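Local coordinates for protein gastrodianin-4 (Gastrodia elata, PDB 1XD6) that probably binds mannose as a monomeric monocot lectin and acts as an antifungal protein, at residues C29-Y34 with G60-Y65; S43-K48 with A70-N75; I95-N98 with A102-A105. All coordinates share one frame; numbering follows the deposited sequence.

Contact 1 (C29-Y34 with G60-Y65)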
# COMPACT_ATOMS: atom_id res chain seq x y z
N CYS A 29 -9.59 -1.31 8.62
CA CYS A 29 -9.20 -0.13 7.83
C CYS A 29 -7.75 0.35 8.01
O CYS A 29 -7.36 1.35 7.42
CB CYS A 29 -10.16 1.05 8.03
SG CYS A 29 -10.15 2.19 6.62
N ASN A 30 -6.98 -0.37 8.82
CA ASN A 30 -5.55 -0.07 8.96
C ASN A 30 -4.76 -0.75 7.85
O ASN A 30 -5.01 -1.90 7.51
CB ASN A 30 -5.04 -0.54 10.33
CG ASN A 30 -3.91 0.34 10.89
OD1 ASN A 30 -3.35 0.05 11.95
ND2 ASN A 30 -3.58 1.40 10.17
N LEU A 31 -3.80 -0.03 7.28
CA LEU A 31 -2.89 -0.61 6.32
C LEU A 31 -1.60 -0.91 7.06
O LEU A 31 -0.94 0.01 7.56
CB LEU A 31 -2.63 0.35 5.14
CG LEU A 31 -1.69 -0.18 4.04
CD1 LEU A 31 -2.23 -1.47 3.39
CD2 LEU A 31 -1.44 0.90 2.99
N VAL A 32 -1.25 -2.19 7.18
CA VAL A 32 -0.15 -2.58 8.09
C VAL A 32 0.95 -3.42 7.42
O VAL A 32 0.66 -4.32 6.65
CB VAL A 32 -0.66 -3.27 9.39
CG1 VAL A 32 0.47 -3.46 10.41
CG2 VAL A 32 -1.77 -2.40 10.05
N LEU A 33 2.20 -3.09 7.73
CA LEU A 33 3.32 -3.95 7.33
C LEU A 33 3.74 -4.79 8.53
O LEU A 33 4.07 -4.24 9.59
CB LEU A 33 4.51 -3.13 6.80
CG LEU A 33 5.76 -3.97 6.40
CD1 LEU A 33 5.46 -5.02 5.32
CD2 LEU A 33 6.87 -3.05 5.92
N TYR A 34 3.67 -6.11 8.36
CA TYR A 34 4.10 -7.08 9.37
C TYR A 34 5.44 -7.73 9.02
O TYR A 34 5.65 -8.13 7.88
CB TYR A 34 3.07 -8.20 9.53
CG TYR A 34 1.83 -7.76 10.22
CD1 TYR A 34 1.79 -7.66 11.61
CD2 TYR A 34 0.70 -7.37 9.49
CE1 TYR A 34 0.65 -7.23 12.27
CE2 TYR A 34 -0.46 -6.93 10.14
CZ TYR A 34 -0.47 -6.86 11.53
OH TYR A 34 -1.59 -6.43 12.19
N GLY A 60 -0.17 7.44 -9.42
CA GLY A 60 0.95 7.24 -8.52
C GLY A 60 0.64 7.41 -7.04
O GLY A 60 1.51 7.21 -6.19
N ASN A 61 -0.61 7.79 -6.74
CA ASN A 61 -1.09 7.95 -5.36
C ASN A 61 -1.58 6.60 -4.83
O ASN A 61 -2.36 5.91 -5.49
CB ASN A 61 -2.24 8.97 -5.33
CG ASN A 61 -2.08 10.04 -4.25
OD1 ASN A 61 -1.10 10.06 -3.50
ND2 ASN A 61 -3.06 10.94 -4.17
N LEU A 62 -1.11 6.23 -3.65
CA LEU A 62 -1.67 5.09 -2.93
C LEU A 62 -2.77 5.62 -2.02
O LEU A 62 -2.52 6.52 -1.25
CB LEU A 62 -0.57 4.40 -2.12
CG LEU A 62 -0.90 3.04 -1.52
CD1 LEU A 62 -1.16 2.02 -2.63
CD2 LEU A 62 0.24 2.59 -0.57
N VAL A 63 -4.00 5.11 -2.13
CA VAL A 63 -5.13 5.68 -1.40
C VAL A 63 -6.01 4.59 -0.80
O VAL A 63 -6.37 3.63 -1.47
CB VAL A 63 -6.03 6.59 -2.31
CG1 VAL A 63 -7.14 7.29 -1.48
CG2 VAL A 63 -5.19 7.63 -3.09
N ILE A 64 -6.35 4.76 0.48
CA ILE A 64 -7.36 3.93 1.14
C ILE A 64 -8.73 4.61 0.95
O ILE A 64 -8.88 5.77 1.29
CB ILE A 64 -7.04 3.78 2.65
CG1 ILE A 64 -5.68 3.12 2.88
CG2 ILE A 64 -8.16 2.98 3.38
CD1 ILE A 64 -5.15 3.21 4.35
N TYR A 65 -9.68 3.86 0.38
CA TYR A 65 -11.07 4.31 0.21
C TYR A 65 -12.01 3.54 1.11
O TYR A 65 -11.80 2.35 1.38
CB TYR A 65 -11.56 4.14 -1.25
CG TYR A 65 -10.98 5.14 -2.20
CD1 TYR A 65 -11.51 6.41 -2.33
CD2 TYR A 65 -9.86 4.81 -2.97
CE1 TYR A 65 -10.96 7.34 -3.21
CE2 TYR A 65 -9.30 5.72 -3.85
CZ TYR A 65 -9.85 6.99 -3.96
OH TYR A 65 -9.30 7.90 -4.82

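Contact 2 (S43-K48 with A70-N75)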
# COMPACT_ATOMS: atom_id res chain seq x y z
N SER A 43 -0.57 2.75 8.41
CA SER A 43 -1.20 3.98 7.97
C SER A 43 -1.84 4.71 9.16
O SER A 43 -1.97 5.92 9.12
CB SER A 43 -2.24 3.71 6.90
OG SER A 43 -3.26 2.86 7.39
N GLY A 44 -2.22 3.97 10.20
CA GLY A 44 -2.85 4.55 11.37
C GLY A 44 -4.31 4.92 11.16
O GLY A 44 -4.81 5.87 11.76
N THR A 45 -5.00 4.17 10.29
CA THR A 45 -6.40 4.41 9.99
C THR A 45 -7.30 3.31 10.57
O THR A 45 -8.43 3.13 10.11
CB THR A 45 -6.62 4.52 8.46
OG1 THR A 45 -6.01 3.41 7.80
CG2 THR A 45 -5.91 5.75 7.88
N ASN A 46 -6.79 2.58 11.56
CA ASN A 46 -7.59 1.56 12.25
C ASN A 46 -8.80 2.21 12.93
O ASN A 46 -8.67 3.27 13.53
CB ASN A 46 -6.76 0.82 13.30
CG ASN A 46 -6.04 1.76 14.26
OD1 ASN A 46 -5.18 2.55 13.85
ND2 ASN A 46 -6.38 1.68 15.54
N GLY A 47 -9.97 1.59 12.78
CA GLY A 47 -11.19 2.11 13.38
C GLY A 47 -11.78 3.34 12.70
O GLY A 47 -12.87 3.81 13.07
N LYS A 48 -11.10 3.87 11.68
CA LYS A 48 -11.59 5.07 11.01
C LYS A 48 -12.86 4.87 10.17
O LYS A 48 -13.64 5.81 10.01
CB LYS A 48 -10.49 5.68 10.14
CG LYS A 48 -9.32 6.42 10.88
CD LYS A 48 -9.52 6.66 12.40
CE LYS A 48 -8.20 7.06 13.07
NZ LYS A 48 -7.37 5.89 13.48
N ALA A 70 -11.96 9.08 0.47
CA ALA A 70 -10.55 8.79 0.76
C ALA A 70 -10.30 8.87 2.27
O ALA A 70 -10.67 9.85 2.90
CB ALA A 70 -9.65 9.77 0.01
N MET A 71 -9.67 7.84 2.83
CA MET A 71 -9.35 7.77 4.26
C MET A 71 -7.91 8.21 4.52
O MET A 71 -7.59 8.75 5.60
CB MET A 71 -9.54 6.35 4.76
CG MET A 71 -10.99 5.84 4.72
SD MET A 71 -12.09 6.79 5.82
CE MET A 71 -12.95 7.82 4.68
N TRP A 72 -7.05 8.00 3.52
CA TRP A 72 -5.61 8.18 3.66
C TRP A 72 -5.01 8.17 2.27
O TRP A 72 -5.45 7.41 1.42
CB TRP A 72 -5.03 7.03 4.47
CG TRP A 72 -3.54 7.10 4.69
CD1 TRP A 72 -2.89 7.67 5.76
CD2 TRP A 72 -2.51 6.56 3.85
NE1 TRP A 72 -1.53 7.53 5.62
CE2 TRP A 72 -1.27 6.85 4.46
CE3 TRP A 72 -2.52 5.85 2.63
CZ2 TRP A 72 -0.05 6.47 3.90
CZ3 TRP A 72 -1.29 5.48 2.06
CH2 TRP A 72 -0.08 5.78 2.71
N ALA A 73 -4.00 9.00 2.05
CA ALA A 73 -3.28 9.04 0.77
C ALA A 73 -1.79 9.21 0.98
O ALA A 73 -1.35 9.90 1.92
CB ALA A 73 -3.82 10.18 -0.11
N SER A 74 -1.01 8.62 0.08
CA SER A 74 0.44 8.75 0.11
C SER A 74 0.89 10.17 -0.30
O SER A 74 2.02 10.56 -0.02
CB SER A 74 1.08 7.72 -0.82
OG SER A 74 0.55 7.85 -2.13
N ASN A 75 -0.00 10.90 -0.98
CA ASN A 75 0.24 12.28 -1.41
C ASN A 75 1.48 12.38 -2.31
O ASN A 75 2.31 13.27 -2.14
CB ASN A 75 0.36 13.24 -0.20
CG ASN A 75 -0.97 13.46 0.51
OD1 ASN A 75 -0.99 13.87 1.68
ND2 ASN A 75 -2.07 13.21 -0.17

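Contact 3 (I95-N98 with A102-A105)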
# COMPACT_ATOMS: atom_id res chain seq x y z
N ILE A 95 6.70 2.62 -3.98
CA ILE A 95 5.99 2.87 -5.23
C ILE A 95 7.01 3.33 -6.27
O ILE A 95 7.73 4.32 -6.04
CB ILE A 95 4.86 3.96 -5.07
CG1 ILE A 95 3.77 3.52 -4.07
CG2 ILE A 95 4.22 4.28 -6.45
CD1 ILE A 95 2.91 4.71 -3.54
N TYR A 96 7.06 2.61 -7.39
CA TYR A 96 7.94 2.95 -8.51
C TYR A 96 7.16 3.51 -9.70
O TYR A 96 6.01 3.13 -9.90
CB TYR A 96 8.72 1.71 -8.96
CG TYR A 96 9.83 1.28 -8.02
CD1 TYR A 96 11.03 1.98 -7.97
CD2 TYR A 96 9.69 0.16 -7.21
CE1 TYR A 96 12.06 1.59 -7.13
CE2 TYR A 96 10.71 -0.25 -6.35
CZ TYR A 96 11.89 0.47 -6.33
OH TYR A 96 12.90 0.10 -5.50
N ASP A 97 7.78 4.40 -10.47
CA ASP A 97 7.19 4.92 -11.70
C ASP A 97 7.63 4.05 -12.90
O ASP A 97 8.29 3.03 -12.72
CB ASP A 97 7.53 6.41 -11.90
CG ASP A 97 9.03 6.68 -12.03
OD1 ASP A 97 9.80 5.77 -12.39
OD2 ASP A 97 9.54 7.80 -11.80
N ASN A 98 7.22 4.44 -14.12
CA ASN A 98 7.56 3.65 -15.31
C ASN A 98 9.08 3.47 -15.54
O ASN A 98 9.50 2.53 -16.20
CB ASN A 98 6.88 4.18 -16.59
CG ASN A 98 6.47 5.64 -16.49
OD1 ASN A 98 5.27 5.96 -16.47
ND2 ASN A 98 7.46 6.53 -16.44
N ALA A 102 11.83 5.32 -7.47
CA ALA A 102 11.02 5.41 -6.26
C ALA A 102 10.42 6.81 -6.06
O ALA A 102 11.15 7.80 -5.96
CB ALA A 102 11.87 5.04 -5.04
N ILE A 103 9.09 6.87 -5.98
CA ILE A 103 8.39 8.12 -5.66
C ILE A 103 7.86 8.16 -4.22
O ILE A 103 7.58 9.24 -3.69
CB ILE A 103 7.26 8.40 -6.68
CG1 ILE A 103 6.09 7.43 -6.50
CG2 ILE A 103 7.82 8.37 -8.13
CD1 ILE A 103 4.87 7.74 -7.36
N TRP A 104 7.74 7.00 -3.58
CA TRP A 104 7.29 6.89 -2.20
C TRP A 104 7.88 5.61 -1.61
O TRP A 104 7.98 4.59 -2.30
CB TRP A 104 5.75 6.87 -2.13
CG TRP A 104 5.18 6.82 -0.71
CD1 TRP A 104 4.91 7.88 0.12
CD2 TRP A 104 4.83 5.64 0.03
NE1 TRP A 104 4.41 7.44 1.32
CE2 TRP A 104 4.36 6.07 1.30
CE3 TRP A 104 4.87 4.27 -0.24
CZ2 TRP A 104 3.93 5.17 2.28
CZ3 TRP A 104 4.45 3.37 0.75
CH2 TRP A 104 3.99 3.83 1.99
N ALA A 105 8.28 5.65 -0.34
CA ALA A 105 8.75 4.46 0.37
C ALA A 105 8.23 4.50 1.80
O ALA A 105 8.03 5.57 2.34
CB ALA A 105 10.26 4.40 0.37

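Contact 1 (C29-Y34 with G60-Y65)
Cys-29, Leu-31, Leu-62 and Ile-64 meet inside a beta-prism II domain, the three-sheet fold of the monocot mannose-binding lectins. Strand 31-35 belongs to one four-stranded antiparallel sheet and strand 62-66 to another, so the contact joins two walls of the prism through side chains. The nearest backbone approach, 8.0 Å between the CA atoms of Cys-29 and Ile-64, is far wider than the spacing of paired strands, and every contact across the gap is apolar.

The tight part is organised by Ile-64, whose two branches diverge. With CG1 anti to the carbonyl carbon (chi1 -60°), the long branch runs across to Leu-31, and its CD1 lies 3.9 Å from Leu-31 CB. The short branch goes to the sulfur: Ile-64 CG2 is 3.9 Å from Cys-29 SG. That sulfur is also tied to Cys-52 by the disulfide. Because Ile-64 packs on Cys-52 as well, it covers both halves of the cystine. Phe-23 and Leu-54 add further apolar surface around Leu-31.

Packing is looser toward Leu-62, where the methyls Leu-31 CD2 and Leu-62 CD2 face each other at 4.3 Å. Against this buried, apolar interior, Tyr-34 and Tyr-65 are partly exposed, and their hydroxyls bond to Gln-26 and Gln-57. With Val-32 and Val-63 they match the Val-x-Tyr end of the Gln-x-Asp-x-Asn-x-Val-x-Tyr signature, consistent with mannose sites as in relatives. Within its own strand, each ring carries a valine methyl on one face, toward the rim of the ring: Val-32 CG1 sits 3.6 Å above the Tyr-34 plane, and Val-63 CG1 sits 3.5 Å above that of Tyr-65.

Contact 2 (S43-K48 with A70-N75)
In this bulb-type lectin domain, the loop that leaves strand 38-42 folds against the edge strand 69-73 of a different sheet, bringing Ser-43 and Thr-45 onto Trp-72. The indole extends toward the loop because its CG stands opposite the backbone N (chi1 -180°). Ser-43 CB lies over one face of it, 4.0 Å from the centroid of the five-membered ring of Trp-72 and only 4° off the ring normal, a CH-pi contact. The backbone N of Ser-74 lies over the opposite face, toward the rim, so the ring is flanked by both segments.

The Thr-45 side chain crosses that of Trp-72 at about a right angle, its methyl meeting the base of the indole: Thr-45 CG2 is 3.7 Å from Trp-72 CB and 4.1 Å from Met-71 O. The hydroxyl turns to polar partners, and with Ser-43 OG ties the loop to the 29-31 backbone. Ser-43 OG donates to Thr-45 OG1 at 2.8 Å, while Thr-45 OG1 also bonds Cys-29 O and Ser-43 OG bonds Leu-31 N.

Further out, Thr-45 to Lys-48 forms a type II turn, and the lysine side chain folds back over it. Lys-48 NZ reaches Asn-46 O at 2.9 Å and Gly-44 O at 3.1 Å, approaching the latter from above the carbonyl plane. The arrangement is a loop-to-edge-strand packing that joins two sheets of this beta-prism II domain.

Contact 3 (I95-N98 with A102-A105)
Two backbone hydrogen bonds tie Ile-95 to the strand that follows it. Ile-95 N donates to Trp-104 O at 2.9 Å, with an N-H...O angle of 162°. Ile-103 N donates to Ile-95 O, also at 2.9 Å, with an angle of 167°. Ile-95 O additionally receives a CA-H...O contact from Ala-102 CA at 3.5 Å.

The register explains why Ile-103 N, not Trp-104 N, takes Ile-95 O. Ile-95 pairs with Trp-104 as a hydrogen-bonded antiparallel pair, whereas its neighbour Tyr-96 pairs with Ala-102 as a non-hydrogen-bonded one. Ile-103 is therefore the extra residue of a beta bulge, and the chain turns a corner there. The bulge leaves Trp-104 N, buried by the contact, with no partner anywhere in the model.

Asp-97 adds polar links at the hairpin end: OD1 accepts from the backbone N of Ser-99 and of Asn-101 in the connecting turn, and OD2 forms a salt bridge with Arg-78 NH1. The carboxylate thus holds the turn on one oxygen and the loop carrying Arg-78 on the other.

Outward from these bonds, the two isoleucine side chains pack obliquely. Ile-103 CG1 sits between its own backbone N and carbonyl carbon (chi1 71°), which carries Ile-103 CD1 over to Ile-95 CG2 at 3.6 Å. The other branch of Ile-95 goes to the tryptophan, its CD1 lying 3.8 Å from Trp-104 CB and 3.9 Å from Trp-104 CE3. On the other face of the sheet, Tyr-96 CD1 comes to 3.5 Å from Ala-102 N, and Tyr-96 CE1 to 4.0 Å from Ala-102 CB. The whole is a bulged antiparallel beta hairpin, closing one sheet of the beta-prism II domain at its edge strand.

How the contacts relate
Contact 1 is the core contact: its four touching residues are all buried, and its centre lies about 4 Å from that of the chain. Contacts 2 and 3 are only partly buried, with centres about 11 and 12 Å from the chain centre. Contacts 1 and 2 both reach the sheet holding strands 62-66 and 69-73, and each joins it to the region of strands 31-35 and 38-42. Contact 3 instead lies within a third sheet. Chemistry follows place: aliphatic and sulfur packing at the centre, a CH-pi contact between a loop and an edge strand, backbone bonds inside the hairpin. Leu-62 CB, 3.8 Å from Ile-95 CD1, links contacts 1 and 3.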